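Local coordinates for S-adenosylmethionine decarboxylase proenzyme (PDB 2III), which probably catalyses the decarboxylation of S-adenosylmethionine to S-adenosylmethioninamine, the propylamine donor for making spermidine and spermine, at residues Q51-T56 with W71-L76; V79-C84 with S88-A93; L7-D12 with R92-I97. All blocks are in the same frame, centred on the assembly; numbering follows the deposited sequence.

Interaction 1. Residues Q51-T56 with W71-L76; sequences QPHGAT and WPEHGL
Pro72 lies over one face of the His53 imidazole, toward its rim, where two turns come together at one end of the sheet, and the pair illustrates how loops can be joined without a direct polar link. The peptide bond before Pro52 is cis, and the CG of that proline lies over the centre of the His53 imidazole, on the face opposite Pro72. The imidazole is thus held between two prolines. On the Pro72 face, CB makes a CH-pi contact, 3.9 Å from the ring centroid of His53 and 17° off the ring normal. His53 places its CG between its own N and carbonyl carbon (chi1 47°), which swings the ring over Pro72 and leaves CE1 3.3 Å from Glu73 OE1. The ring and carboxylate planes are turned 56° apart. One water, in the plane of the ring at its edge, joins the groups: it lies 2.8 Å from His53 ND1 and gives hydrogens to His53 O and to Glu73 OE1, the latter at 2.9 Å. With an alanine here the water is likely to lose its ND1 partner, and the Pro72 ring its cover on this side. Gly54 follows, its CA 3.5 Å from Pro72 CD; a CB here would be tight against that carbon and jammed against the preceding carbonyl O. Its backbone bonds to Asp22, a magnesium ligand that Pro72 also touches. Ala55 turns away to helix 24-37, and in the strand that starts there Thr56 OG1 hydrogen-bonds to His69 ND1. In the other segment, Trp71 O accepts from both His74 N and Leu76 N. Gly75 and Leu76 both face Trp71, a G1 beta bulge in the turn between strands 65-71 and 76-84; the contact sets this turn against the loop before strand 55-61, beside the magnesium site.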
ATOM      1  N   GLN A  51      -1.922 -18.574   8.766  1.00 26.30           N
ATOM      2  CA  GLN A  51      -2.517 -19.579   9.633  1.00 31.88           C
ATOM      3  C   GLN A  51      -2.868 -18.882  10.941  1.00 29.43           C
ATOM      4  O   GLN A  51      -2.146 -17.983  11.380  1.00 30.79           O
ATOM      5  CB  GLN A  51      -1.525 -20.721   9.880  1.00 26.15           C
ATOM      6  CG  GLN A  51      -1.164 -21.481   8.610  1.00 35.28           C
ATOM      7  CD  GLN A  51      -2.379 -22.099   7.917  1.00 27.53           C
ATOM      8  OE1 GLN A  51      -2.324 -22.441   6.736  1.00 34.32           O
ATOM      9  NE2 GLN A  51      -3.473 -22.248   8.653  1.00 40.97           N
ATOM     10  N   PRO A  52      -3.971 -19.288  11.589  1.00 26.44           N
ATOM     11  CA  PRO A  52      -4.908 -20.345  11.198  1.00 29.14           C
ATOM     12  C   PRO A  52      -5.897 -19.833  10.169  1.00 29.25           C
ATOM     13  O   PRO A  52      -6.791 -20.557   9.738  1.00 31.05           O
ATOM     14  CB  PRO A  52      -5.597 -20.678  12.509  1.00 27.72           C
ATOM     15  CG  PRO A  52      -5.777 -19.301  13.093  1.00 29.18           C
ATOM     16  CD  PRO A  52      -4.417 -18.646  12.842  1.00 24.06           C
ATOM     17  N   HIS A  53      -5.737 -18.570   9.797  1.00 28.61           N
ATOM     18  CA  HIS A  53      -6.609 -17.934   8.818  1.00 29.38           C
ATOM     19  C   HIS A  53      -6.171 -16.500   8.557  1.00 29.58           C
ATOM     20  O   HIS A  53      -5.251 -15.989   9.202  1.00 26.26           O
ATOM     21  CB  HIS A  53      -8.064 -17.959   9.295  1.00 17.78           C
ATOM     22  CG  HIS A  53      -8.248 -17.528  10.718  1.00 39.50           C
ATOM     23  ND1 HIS A  53      -7.723 -16.354  11.217  1.00 35.67           N
ATOM     24  CD2 HIS A  53      -8.936 -18.094  11.738  1.00 36.86           C
ATOM     25  CE1 HIS A  53      -8.082 -16.215  12.481  1.00 40.84           C
ATOM     26  NE2 HIS A  53      -8.820 -17.257  12.822  1.00 41.43           N
ATOM     27  N   GLY A  54      -6.834 -15.849   7.609  1.00 27.80           N
ATOM     28  CA  GLY A  54      -6.479 -14.484   7.286  1.00 25.81           C
ATOM     29  C   GLY A  54      -5.558 -14.509   6.092  1.00 26.09           C
ATOM     30  O   GLY A  54      -4.836 -15.484   5.895  1.00 22.97           O
ATOM     31  N   ALA A  55      -5.565 -13.437   5.307  1.00 26.34           N
ATOM     32  CA  ALA A  55      -4.739 -13.386   4.111  1.00 27.72           C
ATOM     33  C   ALA A  55      -4.344 -11.983   3.664  1.00 21.01           C
ATOM     34  O   ALA A  55      -4.949 -10.987   4.057  1.00 24.76           O
ATOM     35  CB  ALA A  55      -5.474 -14.104   2.955  1.00 14.63           C
ATOM     36  N   THR A  56      -3.310 -11.927   2.837  1.00 15.24           N
ATOM     37  CA  THR A  56      -2.835 -10.683   2.260  1.00 19.08           C
ATOM     38  C   THR A  56      -3.030 -10.789   0.754  1.00 26.09           C
ATOM     39  O   THR A  56      -2.919 -11.873   0.170  1.00 25.61           O
ATOM     40  CB  THR A  56      -1.347 -10.444   2.547  1.00 17.36           C
ATOM     41  OG1 THR A  56      -1.175 -10.118   3.931  1.00 22.34           O
ATOM     42  CG2 THR A  56      -0.815  -9.300   1.695  1.00 18.08           C
ATOM     43  N   TRP A  71      -7.949 -10.060   9.248  1.00 14.80           N
ATOM     44  CA  TRP A  71      -7.912 -10.697  10.558  1.00 16.23           C
ATOM     45  C   TRP A  71      -9.322 -11.171  10.857  1.00 17.64           C
ATOM     46  O   TRP A  71     -10.131 -10.429  11.417  1.00 17.83           O
ATOM     47  CB  TRP A  71      -7.490  -9.694  11.635  1.00 24.15           C
ATOM     48  CG  TRP A  71      -6.059  -9.264  11.553  1.00 23.14           C
ATOM     49  CD1 TRP A  71      -5.011  -9.776  12.258  1.00 18.38           C
ATOM     50  CD2 TRP A  71      -5.518  -8.231  10.714  1.00 15.74           C
ATOM     51  NE1 TRP A  71      -3.848  -9.124  11.913  1.00 20.78           N
ATOM     52  CE2 TRP A  71      -4.130  -8.174  10.970  1.00 14.43           C
ATOM     53  CE3 TRP A  71      -6.073  -7.347   9.775  1.00 20.95           C
ATOM     54  CZ2 TRP A  71      -3.281  -7.265  10.316  1.00 16.85           C
ATOM     55  CZ3 TRP A  71      -5.230  -6.442   9.126  1.00 17.84           C
ATOM     56  CH2 TRP A  71      -3.846  -6.412   9.403  1.00 15.26           C
ATOM     57  N   PRO A  72      -9.646 -12.403  10.454  1.00 17.61           N
ATOM     58  CA  PRO A  72     -10.972 -12.967  10.690  1.00 20.16           C
ATOM     59  C   PRO A  72     -11.424 -12.854  12.152  1.00 23.42           C
ATOM     60  O   PRO A  72     -12.571 -12.503  12.423  1.00 21.11           O
ATOM     61  CB  PRO A  72     -10.798 -14.417  10.247  1.00 17.52           C
ATOM     62  CG  PRO A  72      -9.880 -14.275   9.078  1.00 18.15           C
ATOM     63  CD  PRO A  72      -8.845 -13.292   9.592  1.00 16.48           C
ATOM     64  N   GLU A  73     -10.522 -13.141  13.091  1.00 23.50           N
ATOM     65  CA  GLU A  73     -10.874 -13.106  14.512  1.00 21.64           C
ATOM     66  C   GLU A  73     -11.336 -11.735  14.986  1.00 22.38           C
ATOM     67  O   GLU A  73     -11.989 -11.631  16.023  1.00 17.25           O
ATOM     68  CB  GLU A  73      -9.699 -13.561  15.387  1.00  9.21           C
ATOM     69  CG  GLU A  73      -8.538 -12.561  15.456  1.00 14.22           C
ATOM     70  CD  GLU A  73      -7.495 -12.770  14.366  1.00 24.12           C
ATOM     71  OE1 GLU A  73      -7.879 -13.024  13.202  1.00 14.22           O
ATOM     72  OE2 GLU A  73      -6.288 -12.667  14.679  1.00 13.82           O
ATOM     73  N   HIS A  74     -10.992 -10.692  14.231  1.00 23.64           N
ATOM     74  CA  HIS A  74     -11.372  -9.324  14.580  1.00 17.16           C
ATOM     75  C   HIS A  74     -12.396  -8.736  13.617  1.00 22.97           C
ATOM     76  O   HIS A  74     -12.763  -7.564  13.742  1.00 22.88           O
ATOM     77  CB  HIS A  74     -10.139  -8.418  14.605  1.00 19.77           C
ATOM     78  CG  HIS A  74      -9.188  -8.721  15.721  1.00 29.54           C
ATOM     79  ND1 HIS A  74      -7.890  -9.135  15.505  1.00 32.63           N
ATOM     80  CD2 HIS A  74      -9.350  -8.678  17.063  1.00 12.36           C
ATOM     81  CE1 HIS A  74      -7.295  -9.334  16.668  1.00 11.38           C
ATOM     82  NE2 HIS A  74      -8.160  -9.064  17.626  1.00 20.49           N
ATOM     83  N   GLY A  75     -12.863  -9.545  12.669  1.00 11.33           N
ATOM     84  CA  GLY A  75     -13.829  -9.055  11.698  1.00 15.16           C
ATOM     85  C   GLY A  75     -13.259  -7.821  11.027  1.00 18.15           C
ATOM     86  O   GLY A  75     -13.983  -6.894  10.654  1.00 21.09           O
ATOM     87  N   LEU A  76     -11.944  -7.826  10.852  1.00 17.73           N
ATOM     88  CA  LEU A  76     -11.251  -6.683  10.279  1.00 20.39           C
ATOM     89  C   LEU A  76     -10.469  -6.926   9.002  1.00 27.06           C
ATOM     90  O   LEU A  76      -9.817  -7.964   8.831  1.00 20.02           O
ATOM     91  CB  LEU A  76     -10.297  -6.100  11.323  1.00 25.64           C
ATOM     92  CG  LEU A  76      -9.291  -5.062  10.816  1.00 34.83           C
ATOM     93  CD1 LEU A  76     -10.009  -3.753  10.566  1.00 18.71           C
ATOM     94  CD2 LEU A  76      -8.169  -4.882  11.831  1.00 33.20           C
TER
HETATM   95  O   HOH W   1      -5.847 -14.335  11.513  1.00 26.32           O

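Interaction 2. Residues V79-C84 with S88-A93; sequences VDVYTC and SKAYRA
Apolar packing dominates where Val81 and Thr83 meet Ala90 and Ala93, a case of small helix residues letting a helix settle closely on a strand. Val81 sets CG1 anti to its N (chi1 175°), and this one methyl does most of the work: it lies 3.8 Å from Ala93 CB and 3.9 Å from Ala90 CB, bridging successive turns of the helix. The same CG1 also presses on the backbone, 3.4 Å from Ala90 O. Thr83 makes a mixed contact. Its OG1 rests 3.4 Å from Ala90 CB, a polar atom against a methyl, while its CG2 packs near the same alanine; OG1 also has a weak hydrogen bond to Asp86 O in the connecting turn. The segment axes come within 7.8 Å and run nearly antiparallel, at 160°, as expected of a strand followed at once by a helix folded back over it. Tyr82, between these residues, turns from the helix and meets His69 of the second subunit edge-to-face. Helix 87-101 therefore covers one face of strand 76-84, with Ile9 of the adjacent strand 3-14 also against Ala90, while the other face looks to the second subunit.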
ATOM      1  N   VAL A  79      -7.793  -2.090   3.868  1.00 18.37           N
ATOM      2  CA  VAL A  79      -7.723  -1.943   2.419  1.00 12.92           C
ATOM      3  C   VAL A  79      -7.053  -0.675   1.879  1.00 19.68           C
ATOM      4  O   VAL A  79      -7.190   0.406   2.444  1.00 18.74           O
ATOM      5  CB  VAL A  79      -9.143  -1.989   1.829  1.00 15.59           C
ATOM      6  CG1 VAL A  79      -9.072  -2.082   0.311  1.00 20.41           C
ATOM      7  CG2 VAL A  79      -9.927  -3.166   2.434  1.00 15.95           C
ATOM      8  N   ASP A  80      -6.344  -0.819   0.765  1.00 13.62           N
ATOM      9  CA  ASP A  80      -5.696   0.313   0.117  1.00 13.52           C
ATOM     10  C   ASP A  80      -6.000   0.287  -1.373  1.00 20.67           C
ATOM     11  O   ASP A  80      -5.801  -0.736  -2.039  1.00 21.38           O
ATOM     12  CB  ASP A  80      -4.169   0.263   0.279  1.00 14.73           C
ATOM     13  CG  ASP A  80      -3.705   0.645   1.668  1.00 20.00           C
ATOM     14  OD1 ASP A  80      -2.887   1.589   1.768  1.00 15.87           O
ATOM     15  OD2 ASP A  80      -4.139   0.001   2.652  1.00 13.47           O
ATOM     16  N   VAL A  81      -6.487   1.406  -1.894  1.00 13.65           N
ATOM     17  CA  VAL A  81      -6.742   1.519  -3.323  1.00 10.62           C
ATOM     18  C   VAL A  81      -6.016   2.773  -3.770  1.00 10.38           C
ATOM     19  O   VAL A  81      -6.451   3.884  -3.498  1.00 19.93           O
ATOM     20  CB  VAL A  81      -8.238   1.626  -3.661  1.00 15.17           C
ATOM     21  CG1 VAL A  81      -8.414   1.867  -5.165  1.00 16.25           C
ATOM     22  CG2 VAL A  81      -8.940   0.332  -3.281  1.00 14.45           C
ATOM     23  N   TYR A  82      -4.895   2.568  -4.451  1.00 17.18           N
ATOM     24  CA  TYR A  82      -4.032   3.640  -4.934  1.00 14.50           C
ATOM     25  C   TYR A  82      -3.894   3.551  -6.459  1.00 23.38           C
ATOM     26  O   TYR A  82      -3.267   2.623  -6.965  1.00 23.73           O
ATOM     27  CB  TYR A  82      -2.663   3.479  -4.255  1.00 15.56           C
ATOM     28  CG  TYR A  82      -1.605   4.518  -4.556  1.00 20.57           C
ATOM     29  CD1 TYR A  82      -0.352   4.435  -3.952  1.00 16.02           C
ATOM     30  CD2 TYR A  82      -1.844   5.583  -5.435  1.00 24.15           C
ATOM     31  CE1 TYR A  82       0.643   5.379  -4.208  1.00 19.71           C
ATOM     32  CE2 TYR A  82      -0.850   6.538  -5.703  1.00 21.39           C
ATOM     33  CZ  TYR A  82       0.391   6.427  -5.085  1.00 18.90           C
ATOM     34  OH  TYR A  82       1.395   7.338  -5.352  1.00 16.16           O
ATOM     35  N   THR A  83      -4.494   4.503  -7.180  1.00 20.33           N
ATOM     36  CA  THR A  83      -4.420   4.540  -8.647  1.00 25.04           C
ATOM     37  C   THR A  83      -3.818   5.865  -9.119  1.00 28.38           C
ATOM     38  O   THR A  83      -3.807   6.854  -8.381  1.00 24.37           O
ATOM     39  CB  THR A  83      -5.810   4.420  -9.297  1.00 21.33           C
ATOM     40  OG1 THR A  83      -6.585   5.581  -8.975  1.00 26.75           O
ATOM     41  CG2 THR A  83      -6.536   3.192  -8.787  1.00 21.44           C
ATOM     42  N   CYS A  84      -3.333   5.888 -10.356  1.00 33.85           N
ATOM     43  CA  CYS A  84      -2.732   7.094 -10.925  1.00 35.59           C
ATOM     44  C   CYS A  84      -3.514   7.583 -12.138  1.00 36.62           C
ATOM     45  O   CYS A  84      -3.757   6.821 -13.071  1.00 37.48           O
ATOM     46  CB  CYS A  84      -1.285   6.818 -11.343  1.00 37.46           C
ATOM     47  SG  CYS A  84      -0.238   6.191 -10.020  1.00 47.84           S
ATOM     48  N   SER A  88     -11.825   8.355 -10.288  1.00 30.90           N
ATOM     49  CA  SER A  88     -13.091   7.646 -10.226  1.00 25.74           C
ATOM     50  C   SER A  88     -12.910   6.134 -10.165  1.00 24.57           C
ATOM     51  O   SER A  88     -13.764   5.424  -9.642  1.00 32.64           O
ATOM     52  CB  SER A  88     -13.987   8.024 -11.419  1.00 20.90           C
ATOM     53  OG  SER A  88     -13.520   7.463 -12.631  1.00 31.74           O
ATOM     54  N   LYS A  89     -11.801   5.639 -10.699  1.00 28.21           N
ATOM     55  CA  LYS A  89     -11.542   4.207 -10.673  1.00 25.81           C
ATOM     56  C   LYS A  89     -11.160   3.789  -9.251  1.00 27.65           C
ATOM     57  O   LYS A  89     -11.575   2.731  -8.774  1.00 24.01           O
ATOM     58  CB  LYS A  89     -10.424   3.831 -11.655  1.00 27.59           C
ATOM     59  CG  LYS A  89     -10.838   4.049 -13.112  1.00 35.71           C
ATOM     60  CD  LYS A  89      -9.936   3.334 -14.102  1.00 26.45           C
ATOM     61  CE  LYS A  89     -10.543   3.393 -15.510  1.00 37.41           C
ATOM     62  NZ  LYS A  89      -9.829   2.498 -16.468  1.00 34.74           N
ATOM     63  N   ALA A  90     -10.372   4.616  -8.569  1.00 18.56           N
ATOM     64  CA  ALA A  90      -9.995   4.300  -7.195  1.00 23.32           C
ATOM     65  C   ALA A  90     -11.269   4.227  -6.355  1.00 21.83           C
ATOM     66  O   ALA A  90     -11.462   3.300  -5.568  1.00 20.53           O
ATOM     67  CB  ALA A  90      -9.062   5.370  -6.638  1.00 21.23           C
ATOM     68  N   TYR A  91     -12.146   5.208  -6.533  1.00 14.08           N
ATOM     69  CA  TYR A  91     -13.381   5.235  -5.766  1.00 18.85           C
ATOM     70  C   TYR A  91     -14.270   4.037  -6.068  1.00 17.00           C
ATOM     71  O   TYR A  91     -14.826   3.426  -5.158  1.00 21.25           O
ATOM     72  CB  TYR A  91     -14.145   6.531  -6.014  1.00 23.48           C
ATOM     73  CG  TYR A  91     -13.520   7.740  -5.351  1.00 21.34           C
ATOM     74  CD1 TYR A  91     -12.661   8.580  -6.056  1.00 25.64           C
ATOM     75  CD2 TYR A  91     -13.794   8.046  -4.019  1.00 25.36           C
ATOM     76  CE1 TYR A  91     -12.101   9.700  -5.453  1.00 28.18           C
ATOM     77  CE2 TYR A  91     -13.231   9.158  -3.408  1.00 26.52           C
ATOM     78  CZ  TYR A  91     -12.389   9.983  -4.129  1.00 23.53           C
ATOM     79  OH  TYR A  91     -11.848  11.102  -3.527  1.00 34.60           O
ATOM     80  N   ARG A  92     -14.399   3.685  -7.341  1.00 16.27           N
ATOM     81  CA  ARG A  92     -15.220   2.536  -7.726  1.00 20.93           C
ATOM     82  C   ARG A  92     -14.663   1.246  -7.111  1.00 27.65           C
ATOM     83  O   ARG A  92     -15.412   0.423  -6.589  1.00 21.50           O
ATOM     84  CB  ARG A  92     -15.262   2.416  -9.254  1.00 30.31           C
ATOM     85  CG  ARG A  92     -16.002   3.561  -9.939  1.00 31.38           C
ATOM     86  CD  ARG A  92     -16.015   3.389 -11.446  1.00 48.31           C
ATOM     87  NE  ARG A  92     -16.716   2.176 -11.867  1.00 61.25           N
ATOM     88  CZ  ARG A  92     -18.007   1.935 -11.648  1.00 65.37           C
ATOM     89  NH1 ARG A  92     -18.555   0.803 -12.070  1.00 52.46           N
ATOM     90  NH2 ARG A  92     -18.751   2.823 -11.003  1.00 70.25           N
ATOM     91  N   ALA A  93     -13.343   1.083  -7.163  1.00 22.39           N
ATOM     92  CA  ALA A  93     -12.711  -0.105  -6.608  1.00 24.09           C
ATOM     93  C   ALA A  93     -12.999  -0.220  -5.120  1.00 18.83           C
ATOM     94  O   ALA A  93     -13.323  -1.301  -4.633  1.00 17.95           O
ATOM     95  CB  ALA A  93     -11.207  -0.067  -6.847  1.00 18.82           C
TER

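Interaction 3. Residues L7-D12 with R92-I97; sequences LHILAD and RAMDYI
Met94, present as selenomethionine, reaches from the helix and lays its terminal methyl against Ile9 and Ala11, showing how a single long flexible side chain can join two layers. The two main side chains run alongside each other, pointing opposite ways: the end of Met94 passes beside the branch methyl of Ile9 and comes to rest near the strand backbone. Its chain leaves the helix with CG anti to N (chi1 -175°), then bends twice, at chi2 and chi3, which carries the methyl beyond the selenium toward the strand. There CE lies 3.7 Å from Ile9 CG2 and 3.4 Å from Ile9 O, so it touches both a side chain and the peptide behind it. On Ile9 the meeting atom is CG2; the other branch, CG1, leads elsewhere, and the residue also packs on Ala90 and Tyr91 of the same helix. Farther up the chain of Met94, CG lies 4.1 Å from Ile9 CG2, so the same methyl is met at both ends of the selenium link. Ala11, two residues on, offers its CB to Met94 CE at 4.2 Å, a looser touch, and Val79 and Val81 of the adjoining strand also pack on Met94. Leu10, between Ile9 and Ala11, turns away from the helix and packs on His111 of its own chain and of the second subunit. The segment axes run almost parallel, 16° apart, and stand 9.8 Å from each other at closest. Strands 76-84 and 105-116 run parallel, with strand 3-14 antiparallel between them and helix 87-101 linking them across it. The contact thus belongs to a split beta-alpha-beta crossover in a two-layer alpha/beta sandwich, with Met94 filling the seam between helix and middle strand.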
ATOM      1  N   LEU A   7      -4.345   9.079  -6.557  1.00 18.78           N
ATOM      2  CA  LEU A   7      -5.283   9.183  -5.456  1.00 22.98           C
ATOM      3  C   LEU A   7      -5.186   7.871  -4.686  1.00 21.62           C
ATOM      4  O   LEU A   7      -5.275   6.786  -5.264  1.00 21.12           O
ATOM      5  CB  LEU A   7      -6.701   9.384  -5.976  1.00 24.51           C
ATOM      6  CG  LEU A   7      -7.696   9.832  -4.909  1.00 21.19           C
ATOM      7  CD1 LEU A   7      -7.437  11.285  -4.542  1.00 20.13           C
ATOM      8  CD2 LEU A   7      -9.086   9.682  -5.440  1.00 37.40           C
ATOM      9  N   HIS A   8      -5.008   7.982  -3.379  1.00 17.66           N
ATOM     10  CA  HIS A   8      -4.846   6.821  -2.523  1.00 17.44           C
ATOM     11  C   HIS A   8      -5.914   6.816  -1.442  1.00 19.82           C
ATOM     12  O   HIS A   8      -5.994   7.727  -0.619  1.00 29.05           O
ATOM     13  CB  HIS A   8      -3.437   6.868  -1.906  1.00  8.05           C
ATOM     14  CG  HIS A   8      -3.084   5.688  -1.058  1.00 16.71           C
ATOM     15  ND1 HIS A   8      -1.809   5.491  -0.568  1.00 14.13           N
ATOM     16  CD2 HIS A   8      -3.830   4.660  -0.585  1.00 14.29           C
ATOM     17  CE1 HIS A   8      -1.785   4.394   0.168  1.00 18.01           C
ATOM     18  NE2 HIS A   8      -2.998   3.871   0.175  1.00  8.89           N
ATOM     19  N   ILE A   9      -6.744   5.783  -1.465  1.00 20.59           N
ATOM     20  CA  ILE A   9      -7.795   5.618  -0.480  1.00 13.24           C
ATOM     21  C   ILE A   9      -7.443   4.435   0.418  1.00 20.35           C
ATOM     22  O   ILE A   9      -7.120   3.347  -0.065  1.00 19.69           O
ATOM     23  CB  ILE A   9      -9.149   5.280  -1.129  1.00 16.29           C
ATOM     24  CG1 ILE A   9      -9.491   6.281  -2.230  1.00 18.25           C
ATOM     25  CG2 ILE A   9     -10.243   5.281  -0.061  1.00 17.34           C
ATOM     26  CD1 ILE A   9     -10.680   5.842  -3.082  1.00 14.74           C
ATOM     27  N   LEU A  10      -7.491   4.645   1.725  1.00 11.58           N
ATOM     28  CA  LEU A  10      -7.231   3.551   2.641  1.00 15.58           C
ATOM     29  C   LEU A  10      -8.388   3.507   3.622  1.00 17.76           C
ATOM     30  O   LEU A  10      -8.909   4.544   4.029  1.00 22.70           O
ATOM     31  CB  LEU A  10      -5.887   3.718   3.365  1.00 25.21           C
ATOM     32  CG  LEU A  10      -5.340   5.076   3.800  1.00 31.36           C
ATOM     33  CD1 LEU A  10      -4.074   4.861   4.611  1.00 38.59           C
ATOM     34  CD2 LEU A  10      -5.029   5.931   2.584  1.00 42.62           C
ATOM     35  N   ALA A  11      -8.816   2.301   3.972  1.00 18.04           N
ATOM     36  CA  ALA A  11      -9.925   2.144   4.895  1.00 14.15           C
ATOM     37  C   ALA A  11      -9.732   0.939   5.783  1.00 15.09           C
ATOM     38  O   ALA A  11      -9.186  -0.076   5.357  1.00 14.68           O
ATOM     39  CB  ALA A  11     -11.220   1.996   4.119  1.00 11.64           C
ATOM     40  N   ASP A  12     -10.165   1.065   7.030  1.00 13.67           N
ATOM     41  CA  ASP A  12     -10.099  -0.046   7.959  1.00 16.39           C
ATOM     42  C   ASP A  12     -11.565  -0.442   8.119  1.00 16.14           C
ATOM     43  O   ASP A  12     -12.391   0.355   8.565  1.00 18.98           O
ATOM     44  CB  ASP A  12      -9.486   0.394   9.291  1.00 18.63           C
ATOM     45  CG  ASP A  12      -8.074   0.938   9.130  1.00 21.04           C
ATOM     46  OD1 ASP A  12      -7.415   0.628   8.110  1.00 13.97           O
ATOM     47  OD2 ASP A  12      -7.620   1.672  10.034  1.00 21.94           O
ATOM     48  N   ARG A  92     -14.399   3.685  -7.341  1.00 16.27           N
ATOM     49  CA  ARG A  92     -15.220   2.536  -7.726  1.00 20.93           C
ATOM     50  C   ARG A  92     -14.663   1.246  -7.111  1.00 27.65           C
ATOM     51  O   ARG A  92     -15.412   0.423  -6.589  1.00 21.50           O
ATOM     52  CB  ARG A  92     -15.262   2.416  -9.254  1.00 30.31           C
ATOM     53  CG  ARG A  92     -16.002   3.561  -9.939  1.00 31.38           C
ATOM     54  CD  ARG A  92     -16.015   3.389 -11.446  1.00 48.31           C
ATOM     55  NE  ARG A  92     -16.716   2.176 -11.867  1.00 61.25           N
ATOM     56  CZ  ARG A  92     -18.007   1.935 -11.648  1.00 65.37           C
ATOM     57  NH1 ARG A  92     -18.555   0.803 -12.070  1.00 52.46           N
ATOM     58  NH2 ARG A  92     -18.751   2.823 -11.003  1.00 70.25           N
ATOM     59  N   ALA A  93     -13.343   1.083  -7.163  1.00 22.39           N
ATOM     60  CA  ALA A  93     -12.711  -0.105  -6.608  1.00 24.09           C
ATOM     61  C   ALA A  93     -12.999  -0.220  -5.120  1.00 18.83           C
ATOM     62  O   ALA A  93     -13.323  -1.301  -4.633  1.00 17.95           O
ATOM     63  CB  ALA A  93     -11.207  -0.067  -6.847  1.00 18.82           C
HETATM   64  N   MSE A  94     -12.889   0.893  -4.401  1.00 20.78           N
HETATM   65  CA  MSE A  94     -13.140   0.880  -2.963  1.00 16.06           C
HETATM   66  C   MSE A  94     -14.623   0.683  -2.657  1.00 16.45           C
HETATM   67  O   MSE A  94     -14.964   0.015  -1.682  1.00 16.12           O
HETATM   68  CB  MSE A  94     -12.637   2.172  -2.299  1.00 13.73           C
HETATM   69  CG  MSE A  94     -12.761   2.163  -0.768  1.00 12.58           C
HETATM   70 SE   MSE A  94     -11.728   0.720   0.078  1.00 33.77          SE
HETATM   71  CE  MSE A  94      -9.971   1.589   0.105  1.00 20.63           C
ATOM     72  N   ASP A  95     -15.504   1.249  -3.482  1.00 19.38           N
ATOM     73  CA  ASP A  95     -16.949   1.090  -3.266  1.00 22.43           C
ATOM     74  C   ASP A  95     -17.317  -0.380  -3.432  1.00 26.69           C
ATOM     75  O   ASP A  95     -18.138  -0.925  -2.682  1.00 18.11           O
ATOM     76  CB  ASP A  95     -17.767   1.913  -4.276  1.00 26.34           C
ATOM     77  CG  ASP A  95     -17.634   3.412  -4.068  1.00 26.52           C
ATOM     78  OD1 ASP A  95     -17.258   3.831  -2.957  1.00 29.11           O
ATOM     79  OD2 ASP A  95     -17.922   4.174  -5.017  1.00 31.40           O
ATOM     80  N   TYR A  96     -16.710  -1.016  -4.432  1.00 18.10           N
ATOM     81  CA  TYR A  96     -16.963  -2.423  -4.702  1.00 20.95           C
ATOM     82  C   TYR A  96     -16.509  -3.264  -3.509  1.00 24.96           C
ATOM     83  O   TYR A  96     -17.292  -4.015  -2.934  1.00 27.95           O
ATOM     84  CB  TYR A  96     -16.217  -2.874  -5.967  1.00 18.33           C
ATOM     85  CG  TYR A  96     -16.423  -4.339  -6.279  1.00 21.57           C
ATOM     86  CD1 TYR A  96     -17.595  -4.788  -6.893  1.00 23.09           C
ATOM     87  CD2 TYR A  96     -15.472  -5.287  -5.909  1.00 26.81           C
ATOM     88  CE1 TYR A  96     -17.813  -6.147  -7.128  1.00 24.76           C
ATOM     89  CE2 TYR A  96     -15.679  -6.644  -6.138  1.00 33.27           C
ATOM     90  CZ  TYR A  96     -16.850  -7.067  -6.748  1.00 37.06           C
ATOM     91  OH  TYR A  96     -17.049  -8.408  -6.982  1.00 47.23           O
ATOM     92  N   ILE A  97     -15.236  -3.131  -3.143  1.00 21.32           N
ATOM     93  CA  ILE A  97     -14.684  -3.880  -2.022  1.00 19.22           C
ATOM     94  C   ILE A  97     -15.534  -3.719  -0.757  1.00 21.13           C
ATOM     95  O   ILE A  97     -15.873  -4.699  -0.098  1.00 22.39           O
ATOM     96  CB  ILE A  97     -13.217  -3.445  -1.750  1.00 17.02           C
ATOM     97  CG1 ILE A  97     -12.321  -3.946  -2.889  1.00 19.14           C
ATOM     98  CG2 ILE A  97     -12.747  -3.975  -0.397  1.00 21.61           C
ATOM     99  CD1 ILE A  97     -10.893  -3.445  -2.845  1.00 15.48           C
TER

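Interactions 2 and 3 form one continuous core: their centres are 5 Å apart, they share Arg92 and Ala93, and their strands pair side by side, with Val81 N 2.7 Å from Ile9 O in a probable hydrogen bond. Interaction 1 stands apart at one end of the same sheet, its centre about 23 Å from that of interaction 2; there the side chain of Pro72 is about 8 Å from the bound magnesium ion. Strand 76-84, however, leads from the turn of 71-76 directly into 79-84. Segment 79-84 also includes Cys84, the predicted proton donor; the side chain of Thr83 is about 6 Å from that of Ser64, the predicted pyruvoyl precursor. Cys84 also packs on Trp71 of the second subunit.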